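Local coordinates for protein lectin (Cicer arietinum, PDB 3V6N) that agglutinates red blood cells as a plant albumin with a four-bladed hemopexin-type beta-propeller fold that also binds calcium and sodium ions, at residues G129-L134 and Y140-Y145; Y186-E191 and D215-L220; R14-Y19 and A178-N183. All coordinates share one frame; numbering follows the deposited sequence.

Following the chain from the N terminus, segment 14-19, a turn and the start of strand 17-22, is the first met, but its partner lies far along at 178-183. Interaction 3 therefore closes a long loop and joins the first sheet to the last, in keeping with the circular closure of a propeller. Within that span falls interaction 1, a local hairpin of the sheet built from residues 122-156. Interaction 2 follows in series: it opens at 186-191, just after interaction 3 has closed, and ties strand 184-189 to the end of helix 213-216. Interactions 2 and 3 touch where Tyr186 CE2 packs on Ser179 CB at 4.0 Å, whereas interaction 1 touches neither.

Interaction 1: G129-L134 and Y140-Y145; sequences GKEVYL and YARIDY. With SO4 (sulfate ion), chain H.
Lys130 meets Tyr145 twice: its carbonyl O accepts the N-H of Tyr145 (N to O 3.1 Å), and its side chain meets the phenol. Lys130 CB lies over the ring face in a CH-pi contact, 4.2 Å from the Tyr145 centroid, and CD reaches the hydroxyl, Lys130 CD to Tyr145 OH 3.3 Å. A water links Lys130 N to Asp144 OD2, while Asp144 OD1 turns to the backbone N of Thr147. Glu131 reaches across to Arg142, whose NE and NH2 both bond OE1 of Glu131 at 2.7 Å in a side-on salt bridge. OE1 lies in the guanidinium plane. It receives NH2 on its syn lone pair, whereas NE arrives 36° out of the carboxylate plane; the two flat groups are turned 51° apart. The straight Arg142 chain, with CG anti to the backbone N (chi1 -180°), brings NE to this oxygen. Val132 pairs with Ile143 through backbone bonds, Val132 N to Ile143 O at 2.9 Å, and places CG2 at the edge of the Tyr145 ring. Tyr133 lies beside Tyr140, pointing the same way. Their hydroxyls donate to one sulfate, probably from the crystallisation liquor: Tyr133 OH to O2 and Tyr140 OH to O3, both at 2.6 Å. On the other side of the sheet the Leu134 and Ile143 side chains cross at about a right angle, Leu134 CD1 3.6 Å from Ile143 CG1. This is an antiparallel beta hairpin, the two inner strands of a four-stranded propeller blade.

Interaction 2: Y186-E191 and D215-L220; sequences YLFKGE and DYWPSL
An aromatic cluster within a predicted hemopexin repeat forms this contact: Tyr186 and Phe188, from strand 184-189, meet Tyr216 and Trp217, where helix 213-216 ends. The two tyrosine hydroxyls share a hydrogen bond, with Tyr186 OH 2.8 Å from Tyr216 OH. The side chains cross at about a right angle, and carbon also meets carbon, Tyr186 CE1 lying 3.5 Å from Tyr216 CE2. Their ring planes are inclined at 49°, an oblique pairing. The benzo end of the Trp217 indole abuts both Tyr186 and Phe188. Its CZ2 sits over one face of the Tyr186 ring, toward the rim, 4.1 Å from Tyr186 CE1. Against Phe188 the meeting is rim to rim and close, Trp217 CZ3 to Phe188 CE2 measuring 3.3 Å, with neither ring over the other. Because Tyr216 has CG anti to its backbone N (chi1 -172°), its ring reaches back toward the strand, and its CD2 rests over a face of the neighbouring indole. The indole N-H is satisfied outside the two segments, NE1 of Trp217 bonding the carbonyl O of Tyr31. The Phe188 side chain comes within about 5 Å of that of Asp174, a residue of the calcium site, but stays about 9 Å from the ion. Tyr193 of strand 192-197 packs against Tyr186, Phe188 and Tyr216, Phe177 of strand 175-178 adds a ring beside Tyr186, and Leu29 of strand 25-30 touches Trp217.

Interaction 3: R14-Y19 and A178-N183; sequences RNNEAY and ASHKTN
The backbone from Arg14 to Glu17 makes a type II beta turn, closed by Glu17 N to Arg14 O at 3.3 Å, and the imidazole of His180 packs against it. In the propeller this turn links strands 6-11 and 17-22, and His180 comes from the loop between strands 175-178 and 184-189, so the first and last sheets meet here. Asn16 takes positive phi (62°) at the third position of the turn, as type II geometry requires. His180, with CG anti to the carbonyl carbon (chi1 -68°), lays its ring against the turn. Asn16 N and Asn15 CA lie over one face of that ring: Asn16 N is 3.2 Å from His180 CD2, and Asn15 CA makes a CH-pi contact 4.1 Å from the ring centroid. Arg14 O approaches His180 CE1 obliquely at 3.1 Å. In the plane of the ring, His180 NE2 gives a weak hydrogen bond to Glu17 O, long at 3.5 Å although nearly straight (162°). Beside the histidine, Ser179 OG accepts from Lys181 N at 3.1 Å, an ST turn, and the N-H of His180 bonds Tyr31 OH. Glu17 sends its carboxylate elsewhere, to His91 NE2. The Asn16 amide stands almost perpendicular to the imidazole and grazes the base of the side chain, Asn16 OD1 lying 4.0 Å from His180 CB.

Interaction 1: G129-L134 and Y140-Y145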
loop_
_atom_site.group_PDB
_atom_site.type_symbol
_atom_site.label_atom_id
_atom_site.label_comp_id
_atom_site.label_asym_id
_atom_site.label_seq_id
_atom_site.Cartn_x
_atom_site.Cartn_y
_atom_site.Cartn_z
ATOM N N GLY A 129 -12.158 3.243 28.720
ATOM C CA GLY A 129 -12.377 1.950 28.053
ATOM C C GLY A 129 -11.414 1.696 26.908
ATOM O O GLY A 129 -10.198 1.786 27.076
ATOM N N LYS A 130 -11.963 1.386 25.739
ATOM C CA LYS A 130 -11.149 1.098 24.558
ATOM C C LYS A 130 -11.316 2.229 23.541
ATOM O O LYS A 130 -11.363 1.991 22.340
ATOM C CB LYS A 130 -11.560 -0.243 23.944
ATOM C CG LYS A 130 -11.507 -1.436 24.907
ATOM C CD LYS A 130 -10.079 -1.907 25.107
ATOM C CE LYS A 130 -9.988 -3.319 25.663
ATOM N NZ LYS A 130 -10.234 -3.322 27.134
ATOM N N GLU A 131 -11.387 3.459 24.032
ATOM C CA GLU A 131 -11.701 4.602 23.178
ATOM C C GLU A 131 -10.458 5.287 22.618
ATOM O O GLU A 131 -9.404 5.256 23.239
ATOM C CB GLU A 131 -12.617 5.592 23.915
ATOM C CG GLU A 131 -13.930 4.935 24.350
ATOM C CD GLU A 131 -14.979 5.909 24.856
ATOM O OE1 GLU A 131 -14.778 7.147 24.787
ATOM O OE2 GLU A 131 -16.028 5.427 25.330
ATOM N N VAL A 132 -10.614 5.880 21.433
ATOM C CA VAL A 132 -9.557 6.567 20.698
ATOM C C VAL A 132 -10.110 7.833 20.055
ATOM O O VAL A 132 -11.218 7.832 19.522
ATOM C CB VAL A 132 -8.991 5.690 19.555
ATOM C CG1 VAL A 132 -7.760 6.344 18.936
ATOM C CG2 VAL A 132 -8.641 4.308 20.069
ATOM N N TYR A 133 -9.331 8.908 20.106
ATOM C CA TYR A 133 -9.661 10.120 19.387
ATOM C C TYR A 133 -8.855 10.199 18.097
ATOM O O TYR A 133 -7.648 9.967 18.103
ATOM C CB TYR A 133 -9.403 11.337 20.267
ATOM C CG TYR A 133 -10.301 11.414 21.483
ATOM C CD1 TYR A 133 -11.578 11.966 21.383
ATOM C CD2 TYR A 133 -9.886 10.931 22.720
ATOM C CE1 TYR A 133 -12.408 12.050 22.481
ATOM C CE2 TYR A 133 -10.714 11.014 23.839
ATOM C CZ TYR A 133 -11.973 11.574 23.702
ATOM O OH TYR A 133 -12.819 11.677 24.769
ATOM N N LEU A 134 -9.522 10.521 16.992
ATOM C CA LEU A 134 -8.866 10.608 15.692
ATOM C C LEU A 134 -9.171 11.939 15.034
ATOM O O LEU A 134 -10.295 12.443 15.141
ATOM C CB LEU A 134 -9.270 9.442 14.771
ATOM C CG LEU A 134 -9.005 8.051 15.360
ATOM C CD1 LEU A 134 -10.306 7.516 15.927
ATOM C CD2 LEU A 134 -8.445 7.078 14.334
ATOM N N TYR A 140 -12.888 15.827 14.372
ATOM C CA TYR A 140 -12.406 14.713 15.180
ATOM C C TYR A 140 -13.470 13.637 15.311
ATOM O O TYR A 140 -14.659 13.917 15.203
ATOM C CB TYR A 140 -11.892 15.183 16.549
ATOM C CG TYR A 140 -12.929 15.335 17.647
ATOM C CD1 TYR A 140 -13.743 16.474 17.714
ATOM C CD2 TYR A 140 -13.061 14.366 18.638
ATOM C CE1 TYR A 140 -14.688 16.626 18.722
ATOM C CE2 TYR A 140 -13.995 14.499 19.656
ATOM C CZ TYR A 140 -14.810 15.627 19.703
ATOM O OH TYR A 140 -15.758 15.751 20.714
ATOM N N ALA A 141 -13.025 12.405 15.544
ATOM C CA ALA A 141 -13.912 11.277 15.706
ATOM C C ALA A 141 -13.522 10.524 16.960
ATOM O O ALA A 141 -12.367 10.564 17.417
ATOM C CB ALA A 141 -13.852 10.366 14.491
ATOM N N ARG A 142 -14.497 9.846 17.533
ATOM C CA ARG A 142 -14.275 9.139 18.759
ATOM C C ARG A 142 -14.787 7.726 18.530
ATOM O O ARG A 142 -15.968 7.542 18.248
ATOM C CB ARG A 142 -15.015 9.850 19.883
ATOM C CG ARG A 142 -14.874 9.223 21.251
ATOM C CD ARG A 142 -15.665 10.055 22.259
ATOM N NE ARG A 142 -15.768 9.358 23.537
ATOM C CZ ARG A 142 -16.621 9.685 24.504
ATOM N NH1 ARG A 142 -17.453 10.709 24.353
ATOM N NH2 ARG A 142 -16.637 8.981 25.626
ATOM N N ILE A 143 -13.887 6.746 18.605
ATOM C CA ILE A 143 -14.217 5.349 18.289
ATOM C C ILE A 143 -13.863 4.413 19.428
ATOM O O ILE A 143 -13.095 4.765 20.318
ATOM C CB ILE A 143 -13.505 4.833 17.007
ATOM C CG1 ILE A 143 -11.990 4.639 17.256
ATOM C CG2 ILE A 143 -13.764 5.781 15.844
ATOM C CD1 ILE A 143 -11.293 3.690 16.297
ATOM N N ASP A 144 -14.442 3.222 19.390
ATOM C CA ASP A 144 -14.057 2.131 20.277
ATOM C C ASP A 144 -13.374 1.132 19.358
ATOM O O ASP A 144 -14.018 0.579 18.456
ATOM C CB ASP A 144 -15.300 1.524 20.950
ATOM C CG ASP A 144 -14.978 0.352 21.875
ATOM O OD1 ASP A 144 -14.151 -0.518 21.546
ATOM O OD2 ASP A 144 -15.586 0.279 22.947
ATOM N N TYR A 145 -12.076 0.913 19.556
ATOM C CA TYR A 145 -11.345 -0.005 18.661
ATOM C C TYR A 145 -11.695 -1.501 18.891
ATOM O O TYR A 145 -11.562 -2.305 17.982
ATOM C CB TYR A 145 -9.815 0.255 18.692
ATOM C CG TYR A 145 -9.127 -0.323 19.912
ATOM C CD1 TYR A 145 -8.787 0.487 20.999
ATOM C CD2 TYR A 145 -8.852 -1.694 19.989
ATOM C CE1 TYR A 145 -8.185 -0.054 22.127
ATOM C CE2 TYR A 145 -8.259 -2.244 21.111
ATOM C CZ TYR A 145 -7.930 -1.421 22.173
ATOM O OH TYR A 145 -7.327 -1.990 23.279
HETATM S S SO4 H . -14.964 14.509 24.024
HETATM O O1 SO4 H . -15.715 15.567 24.734
HETATM O O2 SO4 H . -14.831 13.316 24.875
HETATM O O3 SO4 H . -15.676 14.178 22.785
HETATM O O4 SO4 H . -13.655 15.137 23.796
HETATM O O HOH W 1 -14.915 1.207 25.318
#

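Interaction 2: Y186-E191 and D215-L220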
loop_
_atom_site.group_PDB
_atom_site.type_symbol
_atom_site.label_atom_id
_atom_site.label_comp_id
_atom_site.label_asym_id
_atom_site.label_seq_id
_atom_site.Cartn_x
_atom_site.Cartn_y
_atom_site.Cartn_z
ATOM N N TYR A 186 -0.323 14.909 24.352
ATOM C CA TYR A 186 0.466 15.886 23.634
ATOM C C TYR A 186 -0.060 16.015 22.210
ATOM O O TYR A 186 -0.353 15.012 21.552
ATOM C CB TYR A 186 1.940 15.480 23.600
ATOM C CG TYR A 186 2.605 15.392 24.964
ATOM C CD1 TYR A 186 3.325 16.473 25.492
ATOM C CD2 TYR A 186 2.514 14.231 25.729
ATOM C CE1 TYR A 186 3.934 16.389 26.743
ATOM C CE2 TYR A 186 3.114 14.148 26.971
ATOM C CZ TYR A 186 3.829 15.222 27.469
ATOM O OH TYR A 186 4.426 15.110 28.703
ATOM N N LEU A 187 -0.185 17.249 21.750
ATOM C CA LEU A 187 -0.569 17.547 20.368
ATOM C C LEU A 187 0.613 18.206 19.691
ATOM O O LEU A 187 1.292 19.011 20.294
ATOM C CB LEU A 187 -1.789 18.479 20.324
ATOM C CG LEU A 187 -2.998 18.149 21.217
ATOM C CD1 LEU A 187 -4.097 19.193 21.013
ATOM C CD2 LEU A 187 -3.540 16.740 20.960
ATOM N N PHE A 188 0.866 17.863 18.440
ATOM C CA PHE A 188 1.992 18.451 17.714
ATOM C C PHE A 188 1.539 19.121 16.424
ATOM O O PHE A 188 0.625 18.636 15.744
ATOM C CB PHE A 188 3.066 17.386 17.423
ATOM C CG PHE A 188 3.602 16.716 18.668
ATOM C CD1 PHE A 188 3.074 15.507 19.109
ATOM C CD2 PHE A 188 4.621 17.311 19.410
ATOM C CE1 PHE A 188 3.562 14.895 20.266
ATOM C CE2 PHE A 188 5.106 16.716 20.571
ATOM C CZ PHE A 188 4.577 15.503 21.000
ATOM N N LYS A 189 2.194 20.232 16.099
ATOM C CA LYS A 189 2.040 20.893 14.809
ATOM C C LYS A 189 3.263 21.777 14.518
ATOM O O LYS A 189 3.553 22.731 15.262
ATOM C CB LYS A 189 0.748 21.719 14.753
ATOM C CG LYS A 189 0.399 22.209 13.352
ATOM C CD LYS A 189 -0.983 22.833 13.363
ATOM C CE LYS A 189 -1.590 22.949 11.972
ATOM N NZ LYS A 189 -2.967 23.480 12.195
ATOM N N GLY A 190 3.975 21.454 13.432
ATOM C CA GLY A 190 5.185 22.184 13.065
ATOM C C GLY A 190 6.171 22.115 14.209
ATOM O O GLY A 190 6.386 21.049 14.770
ATOM N N GLU A 191 6.740 23.261 14.582
ATOM C CA GLU A 191 7.706 23.312 15.683
ATOM C C GLU A 191 7.052 23.374 17.069
ATOM O O GLU A 191 7.760 23.487 18.077
ATOM C CB GLU A 191 8.686 24.486 15.493
ATOM C CG GLU A 191 8.038 25.869 15.527
ATOM C CD GLU A 191 8.838 26.946 14.793
ATOM O OE1 GLU A 191 8.358 28.106 14.735
ATOM O OE2 GLU A 191 9.936 26.649 14.264
ATOM N N ASP A 215 12.206 23.265 23.301
ATOM C CA ASP A 215 12.360 23.710 24.695
ATOM C C ASP A 215 11.969 22.612 25.704
ATOM O O ASP A 215 12.582 22.492 26.765
ATOM C CB ASP A 215 11.533 24.970 24.979
ATOM C CG ASP A 215 12.018 26.202 24.213
ATOM O OD1 ASP A 215 13.149 26.199 23.685
ATOM O OD2 ASP A 215 11.260 27.198 24.159
ATOM N N TYR A 216 10.953 21.818 25.372
ATOM C CA TYR A 216 10.454 20.775 26.278
ATOM C C TYR A 216 11.292 19.487 26.189
ATOM O O TYR A 216 11.501 18.808 27.203
ATOM C CB TYR A 216 8.981 20.498 25.968
ATOM C CG TYR A 216 8.241 19.577 26.930
ATOM C CD1 TYR A 216 7.826 20.031 28.175
ATOM C CD2 TYR A 216 7.905 18.271 26.562
ATOM C CE1 TYR A 216 7.113 19.213 29.043
ATOM C CE2 TYR A 216 7.210 17.434 27.430
ATOM C CZ TYR A 216 6.815 17.917 28.670
ATOM O OH TYR A 216 6.115 17.124 29.537
ATOM N N TRP A 217 11.757 19.160 24.982
ATOM C CA TRP A 217 12.653 18.039 24.763
ATOM C C TRP A 217 13.946 18.448 24.077
ATOM O O TRP A 217 14.096 18.237 22.857
ATOM C CB TRP A 217 11.966 16.938 23.956
ATOM C CG TRP A 217 10.792 16.289 24.650
ATOM C CD1 TRP A 217 10.732 15.815 25.958
ATOM C CD2 TRP A 217 9.470 15.996 24.076
ATOM N NE1 TRP A 217 9.500 15.287 26.232
ATOM C CE2 TRP A 217 8.697 15.348 25.143
ATOM C CE3 TRP A 217 8.874 16.196 22.830
ATOM C CZ2 TRP A 217 7.376 14.948 24.960
ATOM C CZ3 TRP A 217 7.548 15.769 22.650
ATOM C CH2 TRP A 217 6.816 15.175 23.693
ATOM N N PRO A 218 14.911 19.018 24.847
ATOM C CA PRO A 218 16.218 19.354 24.276
ATOM C C PRO A 218 16.956 18.174 23.640
ATOM O O PRO A 218 17.794 18.384 22.760
ATOM C CB PRO A 218 17.003 19.892 25.488
ATOM C CG PRO A 218 15.950 20.467 26.380
ATOM C CD PRO A 218 14.780 19.522 26.229
ATOM N N SER A 219 16.662 16.952 24.085
ATOM C CA SER A 219 17.291 15.755 23.519
ATOM C C SER A 219 16.978 15.555 22.024
ATOM O O SER A 219 17.639 14.767 21.356
ATOM C CB SER A 219 16.909 14.499 24.319
ATOM O OG SER A 219 15.528 14.172 24.171
ATOM N N LEU A 220 15.974 16.264 21.513
ATOM C CA LEU A 220 15.647 16.240 20.087
ATOM C C LEU A 220 16.380 17.292 19.240
ATOM O O LEU A 220 16.126 17.399 18.031
ATOM C CB LEU A 220 14.138 16.388 19.872
ATOM C CG LEU A 220 13.173 15.303 20.377
ATOM C CD1 LEU A 220 11.737 15.740 20.088
ATOM C CD2 LEU A 220 13.479 13.925 19.782
#

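Interaction 3: R14-Y19 and A178-N183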
loop_
_atom_site.group_PDB
_atom_site.type_symbol
_atom_site.label_atom_id
_atom_site.label_comp_id
_atom_site.label_asym_id
_atom_site.label_seq_id
_atom_site.Cartn_x
_atom_site.Cartn_y
_atom_site.Cartn_z
ATOM N N ARG A 14 5.969 0.573 27.865
ATOM C CA ARG A 14 7.013 0.928 28.839
ATOM C C ARG A 14 6.783 2.354 29.406
ATOM O O ARG A 14 6.542 3.299 28.639
ATOM C CB ARG A 14 8.403 0.833 28.202
ATOM C CG ARG A 14 8.718 -0.532 27.591
ATOM C CD ARG A 14 8.941 -1.525 28.714
ATOM N NE ARG A 14 9.194 -2.883 28.240
ATOM C CZ ARG A 14 10.401 -3.415 28.100
ATOM N NH1 ARG A 14 11.493 -2.705 28.377
ATOM N NH2 ARG A 14 10.506 -4.668 27.680
ATOM N N ASN A 15 6.860 2.479 30.735
ATOM C CA ASN A 15 6.711 3.754 31.443
ATOM C C ASN A 15 7.527 4.890 30.827
ATOM O O ASN A 15 8.729 4.744 30.602
ATOM C CB ASN A 15 7.102 3.606 32.937
ATOM C CG ASN A 15 6.172 2.665 33.720
ATOM O OD1 ASN A 15 5.072 2.337 33.273
ATOM N ND2 ASN A 15 6.621 2.231 34.916
ATOM N N ASN A 16 6.858 6.004 30.527
ATOM C CA ASN A 16 7.519 7.238 30.048
ATOM C C ASN A 16 8.284 7.135 28.723
ATOM O O ASN A 16 9.182 7.925 28.467
ATOM C CB ASN A 16 8.400 7.876 31.151
ATOM C CG ASN A 16 7.620 8.167 32.425
ATOM O OD1 ASN A 16 6.416 8.370 32.393
ATOM N ND2 ASN A 16 8.295 8.149 33.546
ATOM N N GLU A 17 7.899 6.188 27.871
ATOM C CA GLU A 17 8.502 6.047 26.547
ATOM C C GLU A 17 7.465 6.285 25.455
ATOM O O GLU A 17 6.298 5.901 25.605
ATOM C CB GLU A 17 9.144 4.661 26.377
ATOM C CG GLU A 17 10.285 4.421 27.369
ATOM C CD GLU A 17 11.039 3.119 27.148
ATOM O OE1 GLU A 17 10.974 2.531 26.037
ATOM O OE2 GLU A 17 11.721 2.688 28.100
ATOM N N ALA A 18 7.886 6.931 24.369
ATOM C CA ALA A 18 7.003 7.122 23.204
ATOM C C ALA A 18 7.805 7.047 21.916
ATOM O O ALA A 18 8.969 7.453 21.882
ATOM C CB ALA A 18 6.236 8.451 23.288
ATOM N N TYR A 19 7.170 6.509 20.878
ATOM C CA TYR A 19 7.717 6.423 19.525
ATOM C C TYR A 19 7.208 7.612 18.708
ATOM O O TYR A 19 6.008 7.893 18.674
ATOM C CB TYR A 19 7.282 5.099 18.854
ATOM C CG TYR A 19 7.810 3.859 19.551
ATOM C CD1 TYR A 19 9.006 3.266 19.148
ATOM C CD2 TYR A 19 7.135 3.304 20.639
ATOM C CE1 TYR A 19 9.513 2.133 19.801
ATOM C CE2 TYR A 19 7.618 2.167 21.290
ATOM C CZ TYR A 19 8.820 1.599 20.882
ATOM O OH TYR A 19 9.299 0.486 21.537
ATOM N N ALA A 178 -0.880 10.012 23.826
ATOM C CA ALA A 178 -1.407 10.133 25.168
ATOM C C ALA A 178 -0.261 9.922 26.164
ATOM O O ALA A 178 0.625 9.120 25.936
ATOM C CB ALA A 178 -2.524 9.117 25.389
ATOM N N SER A 179 -0.266 10.673 27.248
ATOM C CA SER A 179 0.771 10.552 28.260
ATOM C C SER A 179 0.489 9.354 29.143
ATOM O O SER A 179 -0.650 8.860 29.196
ATOM C CB SER A 179 0.782 11.802 29.131
ATOM O OG SER A 179 1.858 11.797 30.052
ATOM N N HIS A 180 1.534 8.896 29.833
ATOM C CA HIS A 180 1.375 7.931 30.912
ATOM C C HIS A 180 0.727 8.577 32.119
ATOM O O HIS A 180 0.128 7.889 32.939
ATOM C CB HIS A 180 2.721 7.304 31.281
ATOM C CG HIS A 180 3.290 6.399 30.205
ATOM N ND1 HIS A 180 3.072 5.059 30.186
ATOM C CD2 HIS A 180 4.067 6.684 29.084
ATOM C CE1 HIS A 180 3.696 4.514 29.125
ATOM N NE2 HIS A 180 4.303 5.507 28.443
ATOM N N LYS A 181 0.839 9.898 32.248
ATOM C CA LYS A 181 0.119 10.626 33.304
ATOM C C LYS A 181 -1.348 10.729 32.894
ATOM O O LYS A 181 -1.660 11.260 31.820
ATOM C CB LYS A 181 0.720 12.016 33.542
ATOM C CG LYS A 181 2.203 12.012 33.909
ATOM C CD LYS A 181 2.503 11.151 35.147
ATOM C CE LYS A 181 3.999 11.031 35.449
ATOM N NZ LYS A 181 4.644 12.327 35.839
ATOM N N THR A 182 -2.233 10.184 33.733
ATOM C CA THR A 182 -3.674 10.078 33.425
ATOM C C THR A 182 -4.287 11.378 32.906
ATOM O O THR A 182 -4.084 12.438 33.473
ATOM C CB THR A 182 -4.489 9.601 34.652
ATOM O OG1 THR A 182 -4.037 8.304 35.038
ATOM C CG2 THR A 182 -5.977 9.516 34.331
ATOM N N ASN A 183 -5.034 11.258 31.816
ATOM C CA ASN A 183 -5.826 12.349 31.244
ATOM C C ASN A 183 -4.981 13.499 30.690
ATOM O O ASN A 183 -5.451 14.630 30.601
ATOM C CB ASN A 183 -6.884 12.853 32.248
ATOM C CG ASN A 183 -8.037 11.870 32.446
ATOM O OD1 ASN A 183 -8.348 11.050 31.572
ATOM N ND2 ASN A 183 -8.689 11.960 33.596
#